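Local coordinates for protein fatty acid amide hydrolase (Candida albicans, PDB 6KVR) that probably catalyses the hydrolysis of fatty acid and other monocarboxylic acid amides to the free acid and ammonium, as a member of the amidase family, at residues A[334-339]-A[558-563]; A[344-349]-A[377-382]; A[454-459]-A[546-551]. All coordinates share one frame; numbering follows the deposited sequence.

Contact 1 of 3, residues A[334-339]-A[558-563]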
loop_
_atom_site.group_PDB
_atom_site.type_symbol
_atom_site.label_atom_id
_atom_site.label_comp_id
_atom_site.label_asym_id
_atom_site.label_seq_id
_atom_site.Cartn_x
_atom_site.Cartn_y
_atom_site.Cartn_z
ATOM N N VAL A 334 -19.177 -5.047 -12.981
ATOM C CA VAL A 334 -19.464 -6.368 -12.441
ATOM C C VAL A 334 -20.974 -6.562 -12.428
ATOM O O VAL A 334 -21.718 -5.648 -12.055
ATOM C CB VAL A 334 -18.869 -6.520 -11.022
ATOM C CG1 VAL A 334 -19.584 -7.608 -10.239
ATOM C CG2 VAL A 334 -17.365 -6.788 -11.097
ATOM N N SER A 335 -21.434 -7.740 -12.845
ATOM C CA SER A 335 -22.873 -7.991 -12.878
ATOM C C SER A 335 -23.371 -8.405 -11.501
ATOM O O SER A 335 -22.628 -8.961 -10.691
ATOM C CB SER A 335 -23.228 -9.077 -13.896
ATOM O OG SER A 335 -22.243 -10.103 -13.919
ATOM N N THR A 336 -24.639 -8.133 -11.245
ATOM C CA THR A 336 -25.234 -8.555 -9.988
ATOM C C THR A 336 -25.404 -10.067 -9.982
ATOM O O THR A 336 -26.033 -10.614 -10.894
ATOM C CB THR A 336 -26.566 -7.855 -9.780
ATOM O OG1 THR A 336 -26.345 -6.440 -9.770
ATOM C CG2 THR A 336 -27.188 -8.276 -8.468
ATOM N N PRO A 337 -24.855 -10.777 -9.002
ATOM C CA PRO A 337 -24.915 -12.237 -9.023
ATOM C C PRO A 337 -26.257 -12.744 -8.519
ATOM O O PRO A 337 -27.031 -12.025 -7.883
ATOM C CB PRO A 337 -23.792 -12.633 -8.067
ATOM C CG PRO A 337 -23.852 -11.537 -7.031
ATOM C CD PRO A 337 -24.126 -10.279 -7.820
ATOM N N LYS A 338 -26.525 -14.012 -8.828
ATOM C CA LYS A 338 -27.676 -14.706 -8.269
ATOM C C LYS A 338 -27.309 -15.240 -6.893
ATOM O O LYS A 338 -26.198 -15.732 -6.687
ATOM C CB LYS A 338 -28.107 -15.857 -9.180
ATOM C CG LYS A 338 -28.083 -15.534 -10.666
ATOM C CD LYS A 338 -28.654 -16.675 -11.495
ATOM C CE LYS A 338 -28.065 -16.678 -12.903
ATOM N NZ LYS A 338 -28.731 -17.688 -13.777
ATOM N N ILE A 339 -28.247 -15.128 -5.947
ATOM C CA ILE A 339 -27.990 -15.588 -4.583
ATOM C C ILE A 339 -27.508 -17.030 -4.586
ATOM O O ILE A 339 -26.628 -17.409 -3.801
ATOM C CB ILE A 339 -29.247 -15.425 -3.709
ATOM C CG1 ILE A 339 -29.656 -13.958 -3.626
ATOM C CG2 ILE A 339 -28.972 -15.957 -2.314
ATOM C CD1 ILE A 339 -28.690 -13.098 -2.826
ATOM N N ALA A 558 -22.981 -7.998 -4.816
ATOM C CA ALA A 558 -23.683 -8.967 -3.985
ATOM C C ALA A 558 -24.535 -8.273 -2.934
ATOM O O ALA A 558 -25.633 -8.741 -2.608
ATOM C CB ALA A 558 -22.691 -9.907 -3.320
ATOM N N GLY A 559 -24.047 -7.162 -2.382
ATOM C CA GLY A 559 -24.887 -6.382 -1.493
ATOM C C GLY A 559 -26.196 -6.000 -2.150
ATOM O O GLY A 559 -27.254 -6.027 -1.517
ATOM N N LYS A 560 -26.146 -5.677 -3.441
ATOM C CA LYS A 560 -27.353 -5.299 -4.165
ATOM C C LYS A 560 -28.317 -6.477 -4.289
ATOM O O LYS A 560 -29.528 -6.321 -4.092
ATOM C CB LYS A 560 -26.966 -4.754 -5.536
ATOM C CG LYS A 560 -28.075 -4.037 -6.276
ATOM C CD LYS A 560 -27.688 -3.878 -7.745
ATOM C CE LYS A 560 -26.224 -3.425 -7.910
ATOM N NZ LYS A 560 -26.017 -1.945 -7.753
ATOM N N ALA A 561 -27.797 -7.670 -4.588
ATOM C CA ALA A 561 -28.632 -8.868 -4.610
ATOM C C ALA A 561 -29.275 -9.132 -3.254
ATOM O O ALA A 561 -30.461 -9.483 -3.183
ATOM C CB ALA A 561 -27.797 -10.074 -5.039
ATOM N N ILE A 562 -28.507 -8.971 -2.166
ATOM C CA ILE A 562 -28.986 -9.348 -0.836
ATOM C C ILE A 562 -30.069 -8.388 -0.362
ATOM O O ILE A 562 -31.076 -8.806 0.221
ATOM C CB ILE A 562 -27.812 -9.415 0.161
ATOM C CG1 ILE A 562 -26.900 -10.601 -0.154
ATOM C CG2 ILE A 562 -28.326 -9.512 1.587
ATOM C CD1 ILE A 562 -25.799 -10.823 0.866
ATOM N N VAL A 563 -29.874 -7.089 -0.589
ATOM C CA VAL A 563 -30.867 -6.099 -0.192
ATOM C C VAL A 563 -32.156 -6.293 -0.981
ATOM O O VAL A 563 -33.260 -6.039 -0.470
ATOM C CB VAL A 563 -30.283 -4.684 -0.377
ATOM C CG1 VAL A 563 -31.375 -3.635 -0.427
ATOM C CG2 VAL A 563 -29.269 -4.365 0.733
#
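The puckered ring of Pro-337 lies against the helix at Ala-558 with two of its carbons, CD and CG. CD lies 3.9 Å from Ala-558 N, and CG lies 4.2 Å from Ala-558 CB. The methyl of Ala-561, one turn further on, takes most of the remaining contact. Pro-337 O sits 3.5 Å from Ala-561 CB. Thr-336 CG2 comes to the same methyl at 3.9 Å. This CG2 stands anti to the backbone N (OG1 chi1 -59°), which brings it to Ala-561 and turns OG1 to the lysine. The segment 334-339 is the irregular lead-in to strand 343-346, and it runs along the outside of helix 552-565, the last helix of the chain. Ile-339 adds its CD1, which reaches back to Ile-562 CG1 at 4.1 Å and also touches Ala-561 CB. Leu-370 of helix 357-372 touches both isoleucines. At the more polar end, the Thr-336 side chain stands roughly perpendicular to that of Lys-560. Thr-336 OG1 touches the chain at Lys-560 CD, 3.5 Å away, while Lys-560 NZ forms a salt bridge with Asp-304.

Contact 2 of 3, residues A[344-349]-A[377-382]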
loop_
_atom_site.group_PDB
_atom_site.type_symbol
_atom_site.label_atom_id
_atom_site.label_comp_id
_atom_site.label_asym_id
_atom_site.label_seq_id
_atom_site.Cartn_x
_atom_site.Cartn_y
_atom_site.Cartn_z
ATOM N N VAL A 344 -21.266 -18.001 1.401
ATOM C CA VAL A 344 -21.192 -16.992 2.453
ATOM C C VAL A 344 -20.796 -17.667 3.766
ATOM O O VAL A 344 -21.495 -18.567 4.241
ATOM C CB VAL A 344 -22.521 -16.230 2.613
ATOM C CG1 VAL A 344 -22.341 -15.078 3.587
ATOM C CG2 VAL A 344 -23.011 -15.704 1.278
ATOM N N ALA A 345 -19.683 -17.231 4.350
ATOM C CA ALA A 345 -19.303 -17.641 5.692
ATOM C C ALA A 345 -19.942 -16.706 6.715
ATOM O O ALA A 345 -19.972 -15.485 6.529
ATOM C CB ALA A 345 -17.780 -17.650 5.839
ATOM N N ILE A 346 -20.474 -17.284 7.789
ATOM C CA ILE A 346 -21.261 -16.548 8.771
ATOM C C ILE A 346 -20.482 -16.484 10.071
ATOM O O ILE A 346 -20.018 -17.514 10.574
ATOM C CB ILE A 346 -22.640 -17.195 9.004
ATOM C CG1 ILE A 346 -23.303 -17.539 7.667
ATOM C CG2 ILE A 346 -23.544 -16.260 9.830
ATOM C CD1 ILE A 346 -23.631 -16.320 6.817
ATOM N N ILE A 347 -20.353 -15.283 10.623
ATOM C CA ILE A 347 -19.818 -15.100 11.967
ATOM C C ILE A 347 -21.008 -14.827 12.875
ATOM O O ILE A 347 -21.619 -13.754 12.803
ATOM C CB ILE A 347 -18.775 -13.972 12.020
ATOM C CG1 ILE A 347 -17.505 -14.388 11.265
ATOM C CG2 ILE A 347 -18.429 -13.599 13.467
ATOM C CD1 ILE A 347 -16.430 -13.298 11.207
ATOM N N ARG A 348 -21.369 -15.806 13.710
ATOM C CA ARG A 348 -22.426 -15.605 14.700
ATOM C C ARG A 348 -21.921 -14.963 15.979
ATOM O O ARG A 348 -22.724 -14.392 16.731
ATOM C CB ARG A 348 -23.091 -16.937 15.071
ATOM C CG ARG A 348 -23.454 -17.810 13.901
ATOM C CD ARG A 348 -24.886 -17.603 13.544
ATOM N NE ARG A 348 -25.347 -18.513 12.504
ATOM C CZ ARG A 348 -26.625 -18.668 12.195
ATOM N NH1 ARG A 348 -27.573 -18.017 12.852
ATOM N NH2 ARG A 348 -26.960 -19.484 11.198
ATOM N N ASP A 349 -20.617 -15.060 16.241
ATOM C CA ASP A 349 -19.988 -14.629 17.483
ATOM C C ASP A 349 -18.494 -14.556 17.200
ATOM O O ASP A 349 -17.895 -15.558 16.792
ATOM C CB ASP A 349 -20.321 -15.610 18.622
ATOM C CG ASP A 349 -19.773 -15.176 19.991
ATOM O OD1 ASP A 349 -18.545 -14.988 20.167
ATOM O OD2 ASP A 349 -20.599 -15.018 20.914
ATOM N N ILE A 377 -23.935 -21.708 2.610
ATOM C CA ILE A 377 -23.488 -20.999 3.802
ATOM C C ILE A 377 -22.542 -21.907 4.575
ATOM O O ILE A 377 -22.723 -23.131 4.622
ATOM C CB ILE A 377 -24.647 -20.516 4.702
ATOM C CG1 ILE A 377 -25.269 -21.678 5.449
ATOM C CG2 ILE A 377 -25.711 -19.742 3.907
ATOM C CD1 ILE A 377 -25.600 -21.324 6.877
ATOM N N ILE A 378 -21.506 -21.303 5.145
ATOM C CA ILE A 378 -20.528 -21.983 5.983
ATOM C C ILE A 378 -20.599 -21.327 7.353
ATOM O O ILE A 378 -20.530 -20.096 7.449
ATOM C CB ILE A 378 -19.106 -21.868 5.396
ATOM C CG1 ILE A 378 -19.013 -22.565 4.041
ATOM C CG2 ILE A 378 -18.067 -22.397 6.366
ATOM C CD1 ILE A 378 -17.679 -22.354 3.352
ATOM N N GLU A 379 -20.767 -22.135 8.404
ATOM C CA GLU A 379 -20.735 -21.615 9.768
ATOM C C GLU A 379 -19.275 -21.487 10.184
ATOM O O GLU A 379 -18.520 -22.465 10.151
ATOM C CB GLU A 379 -21.520 -22.505 10.733
ATOM C CG GLU A 379 -23.036 -22.538 10.485
ATOM C CD GLU A 379 -23.778 -21.223 10.816
ATOM O OE1 GLU A 379 -23.367 -20.486 11.740
ATOM O OE2 GLU A 379 -24.801 -20.934 10.153
ATOM N N PHE A 380 -18.871 -20.270 10.539
ATOM C CA PHE A 380 -17.469 -19.866 10.561
ATOM C C PHE A 380 -17.102 -19.381 11.958
ATOM O O PHE A 380 -17.691 -18.414 12.458
ATOM C CB PHE A 380 -17.237 -18.763 9.524
ATOM C CG PHE A 380 -15.827 -18.268 9.445
ATOM C CD1 PHE A 380 -14.756 -19.145 9.533
ATOM C CD2 PHE A 380 -15.575 -16.919 9.229
ATOM C CE1 PHE A 380 -13.456 -18.674 9.431
ATOM C CE2 PHE A 380 -14.284 -16.443 9.122
ATOM C CZ PHE A 380 -13.223 -17.316 9.228
ATOM N N ASP A 381 -16.136 -20.054 12.582
ATOM C CA ASP A 381 -15.610 -19.660 13.882
ATOM C C ASP A 381 -14.299 -18.908 13.643
ATOM O O ASP A 381 -13.249 -19.542 13.474
ATOM C CB ASP A 381 -15.389 -20.897 14.763
ATOM C CG ASP A 381 -15.091 -20.552 16.209
ATOM O OD1 ASP A 381 -14.810 -19.368 16.517
ATOM O OD2 ASP A 381 -15.146 -21.476 17.049
ATOM N N PRO A 382 -14.304 -17.576 13.613
ATOM C CA PRO A 382 -13.168 -16.831 13.042
ATOM C C PRO A 382 -11.945 -16.912 13.935
ATOM O O PRO A 382 -12.033 -16.690 15.150
ATOM C CB PRO A 382 -13.705 -15.395 12.951
ATOM C CG PRO A 382 -14.717 -15.316 14.043
ATOM C CD PRO A 382 -15.375 -16.681 14.084
HETATM O O HOH W 1 -19.652 -17.750 14.128
HETATM O O HOH W 2 -16.770 -17.558 17.690
#
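Arg-348 NH2 donates to Glu-379 OE2 at 2.8 Å, in a nearly straight bond (167° at the hydrogen). Arg-348 NE donates to Glu-379 OE1 at 2.9 Å, so the guanidinium grips the carboxylate side-on, one nitrogen to each oxygen. The two planes are 33° apart. The arginine chain bends at chi2 (-96°), which turns the guanidinium toward the Glu-379 carboxylate. The remaining nitrogen, NH1, bonds to Asn-364 OD1 of helix 357-372. That helix is the crossover between strands 343-346 and 376-379, a beta-alpha-beta unit at one end of the mixed sheet. The strands run parallel. Ile-378 N bonds to Val-344 O, and Ile-346 N bonds to Ile-378 O at 2.8 Å. Phe-380 N then bonds to Ile-346 O at 3.0 Å. Beyond Phe-380 N the two chains separate, and a water bridges Arg-348 N and Phe-380 O. Ile-346 and Ile-377 project to the side that carries Glu-379, where both touch Val-367 of the helix. On the other side Ala-345 CB meets Phe-380 CB at 3.9 Å. Ile-347 lies alongside the phenylalanine, with CG1 3.8 Å from Phe-380 CD2, and its CD1 touches Pro-382 CB. Each carboxylate oxygen of Glu-379 receives one N-H of Arg-348, which ties the two chains together through their side chains and probably keeps the glutamate ionised.

Contact 3 of 3, residues A[454-459]-A[546-551]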
loop_
_atom_site.group_PDB
_atom_site.type_symbol
_atom_site.label_atom_id
_atom_site.label_comp_id
_atom_site.label_asym_id
_atom_site.label_seq_id
_atom_site.Cartn_x
_atom_site.Cartn_y
_atom_site.Cartn_z
ATOM N N PHE A 454 -8.242 -18.582 3.910
ATOM C CA PHE A 454 -9.510 -19.220 4.238
ATOM C C PHE A 454 -10.510 -19.057 3.102
ATOM O O PHE A 454 -11.124 -20.034 2.662
ATOM C CB PHE A 454 -10.087 -18.646 5.533
ATOM C CG PHE A 454 -11.557 -18.952 5.724
ATOM C CD1 PHE A 454 -11.975 -20.229 6.077
ATOM C CD2 PHE A 454 -12.510 -17.973 5.537
ATOM C CE1 PHE A 454 -13.321 -20.525 6.252
ATOM C CE2 PHE A 454 -13.866 -18.254 5.718
ATOM C CZ PHE A 454 -14.270 -19.540 6.078
HETATM N N MSE A 455 -10.682 -17.832 2.609
HETATM C CA MSE A 455 -11.633 -17.591 1.537
HETATM C C MSE A 455 -11.199 -18.109 0.157
HETATM O O MSE A 455 -12.053 -18.477 -0.651
HETATM C CB MSE A 455 -11.965 -16.097 1.437
HETATM C CG MSE A 455 -12.531 -15.507 2.733
HETATM SE SE MSE A 455 -12.779 -13.590 2.657
HETATM C CE MSE A 455 -14.272 -13.577 1.398
ATOM N N VAL A 456 -9.890 -18.111 -0.118
ATOM C CA VAL A 456 -9.394 -18.668 -1.372
ATOM C C VAL A 456 -9.560 -20.184 -1.377
ATOM O O VAL A 456 -10.215 -20.744 -2.260
ATOM C CB VAL A 456 -7.925 -18.260 -1.600
ATOM C CG1 VAL A 456 -7.293 -19.069 -2.754
ATOM C CG2 VAL A 456 -7.826 -16.764 -1.864
ATOM N N GLN A 457 -9.013 -20.860 -0.360
ATOM C CA GLN A 457 -8.961 -22.319 -0.317
ATOM C C GLN A 457 -10.329 -22.958 -0.142
ATOM O O GLN A 457 -10.501 -24.124 -0.511
ATOM C CB GLN A 457 -8.048 -22.780 0.823
ATOM C CG GLN A 457 -6.569 -22.578 0.528
ATOM C CD GLN A 457 -5.691 -22.790 1.744
ATOM O OE1 GLN A 457 -4.462 -22.824 1.637
ATOM N NE2 GLN A 457 -6.317 -22.935 2.915
ATOM N N ASN A 458 -11.293 -22.236 0.423
ATOM C CA ASN A 458 -12.635 -22.748 0.642
ATOM C C ASN A 458 -13.640 -22.127 -0.312
ATOM O O ASN A 458 -14.852 -22.256 -0.099
ATOM C CB ASN A 458 -13.049 -22.507 2.092
ATOM C CG ASN A 458 -12.232 -23.326 3.073
ATOM O OD1 ASN A 458 -12.396 -24.541 3.155
ATOM N ND2 ASN A 458 -11.354 -22.667 3.826
ATOM N N LYS A 459 -13.155 -21.430 -1.341
ATOM C CA LYS A 459 -13.987 -20.785 -2.359
ATOM C C LYS A 459 -15.126 -19.978 -1.735
ATOM O O LYS A 459 -16.260 -19.966 -2.229
ATOM C CB LYS A 459 -14.497 -21.823 -3.362
ATOM C CG LYS A 459 -13.342 -22.556 -4.066
ATOM C CD LYS A 459 -13.792 -23.373 -5.278
ATOM C CE LYS A 459 -12.624 -23.603 -6.241
ATOM N NZ LYS A 459 -11.351 -23.940 -5.521
ATOM N N SER A 546 -18.229 -8.608 4.108
ATOM C CA SER A 546 -16.825 -8.381 3.784
ATOM C C SER A 546 -16.368 -9.281 2.636
ATOM O O SER A 546 -16.667 -10.478 2.622
ATOM C CB SER A 546 -15.936 -8.650 4.998
ATOM O OG SER A 546 -16.429 -7.968 6.125
ATOM N N GLY A 547 -15.613 -8.707 1.694
ATOM C CA GLY A 547 -15.016 -9.447 0.609
ATOM C C GLY A 547 -13.498 -9.461 0.684
ATOM O O GLY A 547 -12.886 -8.851 1.555
ATOM N N LYS A 548 -12.894 -10.197 -0.255
ATOM C CA LYS A 548 -11.442 -10.218 -0.346
ATOM C C LYS A 548 -10.909 -8.841 -0.755
ATOM O O LYS A 548 -11.615 -8.018 -1.345
ATOM C CB LYS A 548 -10.974 -11.286 -1.342
ATOM C CG LYS A 548 -10.997 -12.714 -0.798
ATOM C CD LYS A 548 -11.043 -13.748 -1.921
ATOM C CE LYS A 548 -11.834 -13.216 -3.109
ATOM N NZ LYS A 548 -12.128 -14.272 -4.121
ATOM N N ARG A 549 -9.633 -8.606 -0.441
ATOM C CA ARG A 549 -9.031 -7.287 -0.636
ATOM C C ARG A 549 -9.070 -6.871 -2.099
ATOM O O ARG A 549 -8.684 -7.642 -2.987
ATOM C CB ARG A 549 -7.579 -7.292 -0.139
ATOM C CG ARG A 549 -7.439 -7.441 1.357
ATOM C CD ARG A 549 -5.995 -7.213 1.778
ATOM N NE ARG A 549 -5.681 -5.795 1.899
ATOM C CZ ARG A 549 -4.505 -5.267 1.584
ATOM N NH1 ARG A 549 -3.513 -6.012 1.114
ATOM N NH2 ARG A 549 -4.311 -3.960 1.754
ATOM N N TYR A 550 -9.531 -5.643 -2.337
ATOM C CA TYR A 550 -9.645 -5.003 -3.650
ATOM C C TYR A 550 -10.740 -5.609 -4.517
ATOM O O TYR A 550 -10.802 -5.332 -5.716
ATOM C CB TYR A 550 -8.300 -4.986 -4.391
ATOM C CG TYR A 550 -7.349 -4.104 -3.637
ATOM C CD1 TYR A 550 -7.482 -2.717 -3.687
ATOM C CD2 TYR A 550 -6.379 -4.648 -2.803
ATOM C CE1 TYR A 550 -6.644 -1.896 -2.964
ATOM C CE2 TYR A 550 -5.535 -3.834 -2.069
ATOM C CZ TYR A 550 -5.674 -2.463 -2.150
ATOM O OH TYR A 550 -4.837 -1.660 -1.409
ATOM N N PHE A 551 -11.625 -6.406 -3.928
ATOM C CA PHE A 551 -12.821 -6.883 -4.620
ATOM C C PHE A 551 -14.063 -6.117 -4.177
ATOM O O PHE A 551 -15.146 -6.694 -4.048
ATOM C CB PHE A 551 -12.989 -8.384 -4.405
ATOM C CG PHE A 551 -12.003 -9.226 -5.192
ATOM C CD1 PHE A 551 -10.657 -9.275 -4.826
ATOM C CD2 PHE A 551 -12.417 -9.961 -6.304
ATOM C CE1 PHE A 551 -9.741 -10.050 -5.546
ATOM C CE2 PHE A 551 -11.502 -10.746 -7.026
ATOM C CZ PHE A 551 -10.163 -10.788 -6.647
HETATM O O HOH W 3 -13.209 -16.869 -3.274
#
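The C-terminal end of helix 434-457, closed by a Schellman motif, packs here on the loop between strand 540-546 and helix 552-565, with Met-455 and Lys-548 in contact. Lys-459, with positive phi, is the C-prime residue of the motif: Val-460 N bonds to Met-455 O and Lys-459 N to Val-456 O. The loop makes a type II beta turn from Lys-548 to Phe-551, just before helix 552-565. Met-455 is present as selenomethionine. Its side chain and that of Lys-548 run antiparallel, with SE 4.0 Å from Lys-548 CG. The bend at chi3 (70°) turns CE toward the loop backbone, 4.0 Å from Lys-548 N and 4.1 Å from Ser-546 O. Val-456 CG2 adds a looser touch on Lys-548 CD. Val-456 also packs on Glu-321 of the second subunit, and Arg-549 NH1 bonds to Ser-324 O of that subunit, so these segments form part of the dimer interface. A water accepts a hydrogen bond from Lys-548 NZ at 2.9 Å and donates one to Met-455 O over a longer 3.3 Å. On the helix itself Phe-454 O accepts two bonds from Asn-458: from the backbone N at 3.1 Å, and from ND2 at 2.9 Å, in the carbonyl plane.

In the fold
After helix 303-317 the chain reaches 334-339, which opens contact 1. It then enters strand 343-346, crosses over by helix 357-372 and returns in strand 376-379, where contact 2 closes a short loop. Later, helix 434-457 ends at 454-459. The loop after strand 540-546 closes contact 3 on it, and helix 552-565 then closes contact 1. Contacts 2 and 3 follow in series, and both are nested inside contact 1. Their centres are 13 Å apart, and they touch where the Phe-380 and Phe-454 rings stack. Contact 1 approaches neither closer than about 6 Å. Contact 1 ties a loop to helix 552-565, contact 2 pairs two strands, and contact 3 joins helix 434-457 to a loop.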